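PDB 4P3G: signal recognition particle subunit SRP68 from Chaetomium thermophilum, which probably takes part, as an RNA-binding subunit of the signal recognition particle, in cotranslational targeting of secretory and membrane proteins to the endoplasmic reticulum. Local coordinates for residues M88-A93 with G103-H108; A153-Q158 with K165-C170. One frame throughout, in Å; residues are numbered along the deposited sequence.

Interaction 1 (M88-A93 with G103-H108); sequences MAMKAA and GRTRSH
Met-90, a selenomethionine in this model, bridges to Thr-105 and His-108 in a small surface packing contact that closes the loop end of a helical hairpin (helix 71-93, loop, helix 103-128) in the RNA-binding domain of SRP68. The two segments bury 154 Å² between them, with Met-90 giving the larger share. Its CG stands beside the backbone N (chi1 -54°) and the chain runs out extended through chi2, then bends at chi3; this carries the selenium to the imidazole and turns the terminal methyl back toward the threonine. CE lies between CG2 of Thr-105, a methyl-to-methyl approach of 3.7 Å, and ND1 of His-108, at 3.4 Å; SE of Met-90 is equally near that ND1. The selenium sits 4.1 Å from the imidazole centroid and 50° off the ring normal, an oblique Met-aromatic contact made by side chains that cross at about a right angle. His-86 also meets the His-108 ring, with the planes roughly perpendicular, and Ile-109 touches Met-90 from helix 103-128. Replacing His-108 by an alanine would take the ring from beside SE and CE, and the end of Met-90 would probably be freer to turn. No hydrogen bond or salt bridge crosses between the segments, so their cohesion here is dispersive, resting on a polarisable selenium, two methyl groups and the imidazole, without a directional bond.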
# COMPACT_ATOMS: atom_id res chain seq x y z
N MSE A 88 -1.10 -2.45 -31.71
CA MSE A 88 -2.31 -1.87 -31.15
C MSE A 88 -3.51 -2.02 -32.06
O MSE A 88 -4.64 -2.11 -31.59
CB MSE A 88 -2.13 -0.39 -30.83
CG MSE A 88 -1.25 -0.09 -29.61
SE MSE A 88 -1.77 -0.96 -27.95
CE MSE A 88 -0.62 -2.55 -27.98
N ALA A 89 -3.24 -2.05 -33.36
CA ALA A 89 -4.29 -2.23 -34.36
C ALA A 89 -4.90 -3.63 -34.33
O ALA A 89 -6.12 -3.77 -34.43
CB ALA A 89 -3.75 -1.92 -35.73
N MSE A 90 -4.07 -4.66 -34.21
CA MSE A 90 -4.60 -6.02 -34.12
C MSE A 90 -5.40 -6.21 -32.84
O MSE A 90 -6.48 -6.78 -32.83
CB MSE A 90 -3.49 -7.05 -34.19
CG MSE A 90 -2.62 -6.87 -35.40
SE MSE A 90 -1.20 -8.18 -35.49
CE MSE A 90 -2.25 -9.76 -35.80
N LYS A 91 -4.83 -5.70 -31.75
CA LYS A 91 -5.48 -5.75 -30.45
C LYS A 91 -6.85 -5.07 -30.54
O LYS A 91 -7.82 -5.53 -29.95
CB LYS A 91 -4.58 -5.07 -29.42
CG LYS A 91 -5.00 -5.18 -27.97
CD LYS A 91 -4.00 -4.45 -27.09
CE LYS A 91 -4.61 -4.14 -25.73
NZ LYS A 91 -4.31 -5.15 -24.64
N ALA A 92 -6.91 -3.98 -31.28
CA ALA A 92 -8.14 -3.22 -31.44
C ALA A 92 -9.19 -4.02 -32.20
O ALA A 92 -10.37 -3.95 -31.89
CB ALA A 92 -7.86 -1.92 -32.12
N ALA A 93 -8.75 -4.74 -33.23
CA ALA A 93 -9.68 -5.51 -34.04
C ALA A 93 -10.40 -6.54 -33.18
O ALA A 93 -11.62 -6.73 -33.27
CB ALA A 93 -8.94 -6.20 -35.19
N GLY A 103 -4.42 -17.44 -29.77
CA GLY A 103 -3.13 -17.40 -29.10
C GLY A 103 -2.06 -17.04 -30.12
O GLY A 103 -1.01 -16.50 -29.76
N ARG A 104 -2.31 -17.37 -31.39
CA ARG A 104 -1.45 -17.00 -32.51
C ARG A 104 -1.33 -15.48 -32.71
O ARG A 104 -0.23 -14.92 -32.80
CB ARG A 104 -2.03 -17.56 -33.81
CG ARG A 104 -1.33 -17.05 -35.07
CD ARG A 104 -1.94 -17.61 -36.37
NE ARG A 104 -1.25 -17.11 -37.56
CZ ARG A 104 -0.17 -17.66 -38.12
NH1 ARG A 104 0.34 -18.77 -37.62
NH2 ARG A 104 0.37 -17.11 -39.20
N THR A 105 -2.48 -14.83 -32.70
CA THR A 105 -2.55 -13.39 -32.91
C THR A 105 -1.86 -12.72 -31.76
O THR A 105 -1.20 -11.71 -31.94
CB THR A 105 -4.01 -12.92 -33.05
OG1 THR A 105 -4.55 -13.43 -34.28
CG2 THR A 105 -4.08 -11.40 -33.09
N ARG A 106 -2.03 -13.27 -30.57
CA ARG A 106 -1.34 -12.72 -29.40
C ARG A 106 0.16 -12.79 -29.61
O ARG A 106 0.87 -11.89 -29.22
CB ARG A 106 -1.74 -13.45 -28.12
CG ARG A 106 -1.06 -12.85 -26.90
CD ARG A 106 -1.43 -13.61 -25.63
NE ARG A 106 -2.85 -13.42 -25.37
CZ ARG A 106 -3.35 -12.36 -24.73
NH1 ARG A 106 -2.54 -11.41 -24.26
NH2 ARG A 106 -4.66 -12.26 -24.54
N SER A 107 0.62 -13.88 -30.21
CA SER A 107 2.05 -14.05 -30.42
C SER A 107 2.62 -12.99 -31.36
O SER A 107 3.71 -12.47 -31.11
CB SER A 107 2.34 -15.43 -30.98
OG SER A 107 3.70 -15.52 -31.36
N HIS A 108 1.86 -12.67 -32.41
CA HIS A 108 2.25 -11.66 -33.41
C HIS A 108 2.21 -10.25 -32.80
O HIS A 108 3.07 -9.41 -33.07
CB HIS A 108 1.34 -11.75 -34.63
CG HIS A 108 1.81 -10.96 -35.81
ND1 HIS A 108 0.96 -10.42 -36.74
CD2 HIS A 108 3.07 -10.62 -36.22
CE1 HIS A 108 1.65 -9.78 -37.67
NE2 HIS A 108 2.93 -9.90 -37.37

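Interaction 2 (A153-Q158 with K165-C170); sequences ALFEKQ and KSYAIC
Phe-155 and Tyr-167 make the more enclosed half of this contact, and Leu-154 with Ser-166 the more open half. On the inner side the benzylic carbon CB of Phe-155 comes nearest to CE2 of Tyr-167, at 4.3 Å, at the edge of the tyrosine ring near its plane; the ring carbon CD2 of Phe-155 is hardly farther from CE2, at 4.4 Å. A chi1 of -178° sends the phenyl ring of Phe-155 out anti to the backbone N. CE2 of Tyr-167 reaches that ring obliquely, with no stack between the two; the phenyl meets Trp-160 edge-to-face instead. Tyr-167 is buried, also touching Ser-197 and Met-198 of helix 186-205. The segments belong to consecutive antiparallel helices, 136-156 and 160-181, which form a helical hairpin of the kind that builds tetratricopeptide-repeat folds. A Schellman motif closes the first helix, with Gln-158 at positive phi (67°) reversing the chain toward the second. Leu-154 and Ser-166, both partly exposed, each lose 19 Å² to the other segment, against 33 and 34 Å² for the aromatic pair; CD1 of Leu-154 makes a single ordinary van der Waals approach to OG of Ser-166, at 4.2 Å. No hydrogen bond links the segments. Beyond this edge, Lys-165 NZ is hydrogen-bonded to Ser-224 OG of the second subunit, and Ile-169 packs on Ile-172 of the third.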
# COMPACT_ATOMS: atom_id res chain seq x y z
N ALA A 153 4.97 -4.79 -23.93
CA ALA A 153 5.20 -6.10 -24.49
C ALA A 153 4.90 -7.20 -23.48
O ALA A 153 4.14 -8.12 -23.78
CB ALA A 153 6.61 -6.20 -25.03
N LEU A 154 5.45 -7.11 -22.27
CA LEU A 154 5.26 -8.16 -21.26
C LEU A 154 3.83 -8.19 -20.74
O LEU A 154 3.28 -9.25 -20.39
CB LEU A 154 6.24 -8.00 -20.11
CG LEU A 154 7.72 -8.15 -20.46
CD1 LEU A 154 8.57 -7.46 -19.39
CD2 LEU A 154 8.10 -9.63 -20.63
N PHE A 155 3.20 -7.03 -20.70
CA PHE A 155 1.80 -6.95 -20.32
C PHE A 155 0.91 -7.75 -21.32
O PHE A 155 -0.02 -8.45 -20.90
CB PHE A 155 1.39 -5.49 -20.28
CG PHE A 155 -0.02 -5.26 -19.87
CD1 PHE A 155 -1.05 -5.32 -20.82
CD2 PHE A 155 -0.33 -4.93 -18.56
CE1 PHE A 155 -2.38 -5.09 -20.46
CE2 PHE A 155 -1.66 -4.69 -18.17
CZ PHE A 155 -2.69 -4.77 -19.13
N GLU A 156 1.19 -7.65 -22.62
CA GLU A 156 0.44 -8.38 -23.63
C GLU A 156 0.72 -9.89 -23.59
O GLU A 156 -0.14 -10.72 -23.90
CB GLU A 156 0.76 -7.83 -25.01
CG GLU A 156 0.13 -6.47 -25.28
CD GLU A 156 -1.37 -6.46 -25.12
OE1 GLU A 156 -2.02 -7.39 -25.66
OE2 GLU A 156 -1.90 -5.53 -24.46
N LYS A 157 1.94 -10.24 -23.20
CA LYS A 157 2.36 -11.62 -23.05
C LYS A 157 1.77 -12.20 -21.77
O LYS A 157 1.89 -13.40 -21.50
CB LYS A 157 3.88 -11.68 -22.99
CG LYS A 157 4.51 -13.02 -23.30
CD LYS A 157 6.03 -12.82 -23.49
CE LYS A 157 6.73 -14.06 -23.97
NZ LYS A 157 8.17 -13.74 -24.19
N GLN A 158 1.15 -11.33 -20.97
CA GLN A 158 0.52 -11.74 -19.73
C GLN A 158 1.55 -12.22 -18.70
O GLN A 158 1.26 -13.01 -17.81
CB GLN A 158 -0.58 -12.77 -20.01
CG GLN A 158 -1.79 -12.10 -20.59
CD GLN A 158 -2.80 -13.05 -21.20
OE1 GLN A 158 -2.55 -14.24 -21.35
NE2 GLN A 158 -3.96 -12.50 -21.57
N LYS A 165 8.14 -4.83 -13.45
CA LYS A 165 9.52 -4.33 -13.33
C LYS A 165 9.76 -3.22 -14.34
O LYS A 165 10.35 -2.20 -13.98
CB LYS A 165 10.57 -5.42 -13.53
CG LYS A 165 10.31 -6.67 -12.75
CD LYS A 165 11.58 -7.48 -12.59
CE LYS A 165 11.99 -8.15 -13.87
NZ LYS A 165 12.90 -9.28 -13.59
N SER A 166 9.33 -3.40 -15.59
CA SER A 166 9.55 -2.35 -16.59
C SER A 166 8.78 -1.09 -16.28
O SER A 166 9.34 0.01 -16.32
CB SER A 166 9.16 -2.80 -17.99
OG SER A 166 10.11 -3.71 -18.48
N TYR A 167 7.51 -1.25 -15.96
CA TYR A 167 6.65 -0.11 -15.72
C TYR A 167 7.08 0.69 -14.50
O TYR A 167 6.91 1.92 -14.44
CB TYR A 167 5.20 -0.58 -15.56
CG TYR A 167 4.45 -0.76 -16.85
CD1 TYR A 167 4.45 0.23 -17.82
CD2 TYR A 167 3.75 -1.93 -17.10
CE1 TYR A 167 3.75 0.08 -18.99
CE2 TYR A 167 3.05 -2.10 -18.29
CZ TYR A 167 3.05 -1.09 -19.23
OH TYR A 167 2.36 -1.26 -20.42
N ALA A 168 7.66 -0.01 -13.52
CA ALA A 168 8.14 0.67 -12.33
C ALA A 168 9.27 1.61 -12.74
O ALA A 168 9.27 2.78 -12.34
CB ALA A 168 8.61 -0.32 -11.28
N ILE A 169 10.20 1.12 -13.58
CA ILE A 169 11.29 1.97 -14.02
C ILE A 169 10.72 3.23 -14.70
O ILE A 169 11.06 4.34 -14.33
CB ILE A 169 12.24 1.30 -15.01
CG1 ILE A 169 12.87 0.01 -14.48
CG2 ILE A 169 13.26 2.29 -15.53
CD1 ILE A 169 13.62 0.21 -13.29
N CYS A 170 9.84 3.07 -15.69
CA CYS A 170 9.43 4.27 -16.42
C CYS A 170 8.54 5.21 -15.61
O CYS A 170 8.61 6.43 -15.77
CB CYS A 170 8.77 3.97 -17.78
SG CYS A 170 7.11 3.37 -17.79

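In the fold
Interactions 1 and 2 come in series along the chain, the first joining helices 71-93 and 103-128, the second helices 136-156 and 160-181, with their centres about 17 Å apart. Helices 103-128 and 136-156 are consecutive, so the two hairpins stand side by side in the all-helical RNA-binding domain of SRP68. Where they meet, Glu-156, in segment 153-158 beside the contact, takes partners from both helices of interaction 1: a salt bridge to Lys-91 through its carboxylate and a probable hydrogen bond from Arg-106 to its backbone O. Interaction 1 lies toward the surface, 17 Å from the chain centre, and interaction 2 deeper, at 10 Å; polar ties join two hairpins that each pack without them at these contacts.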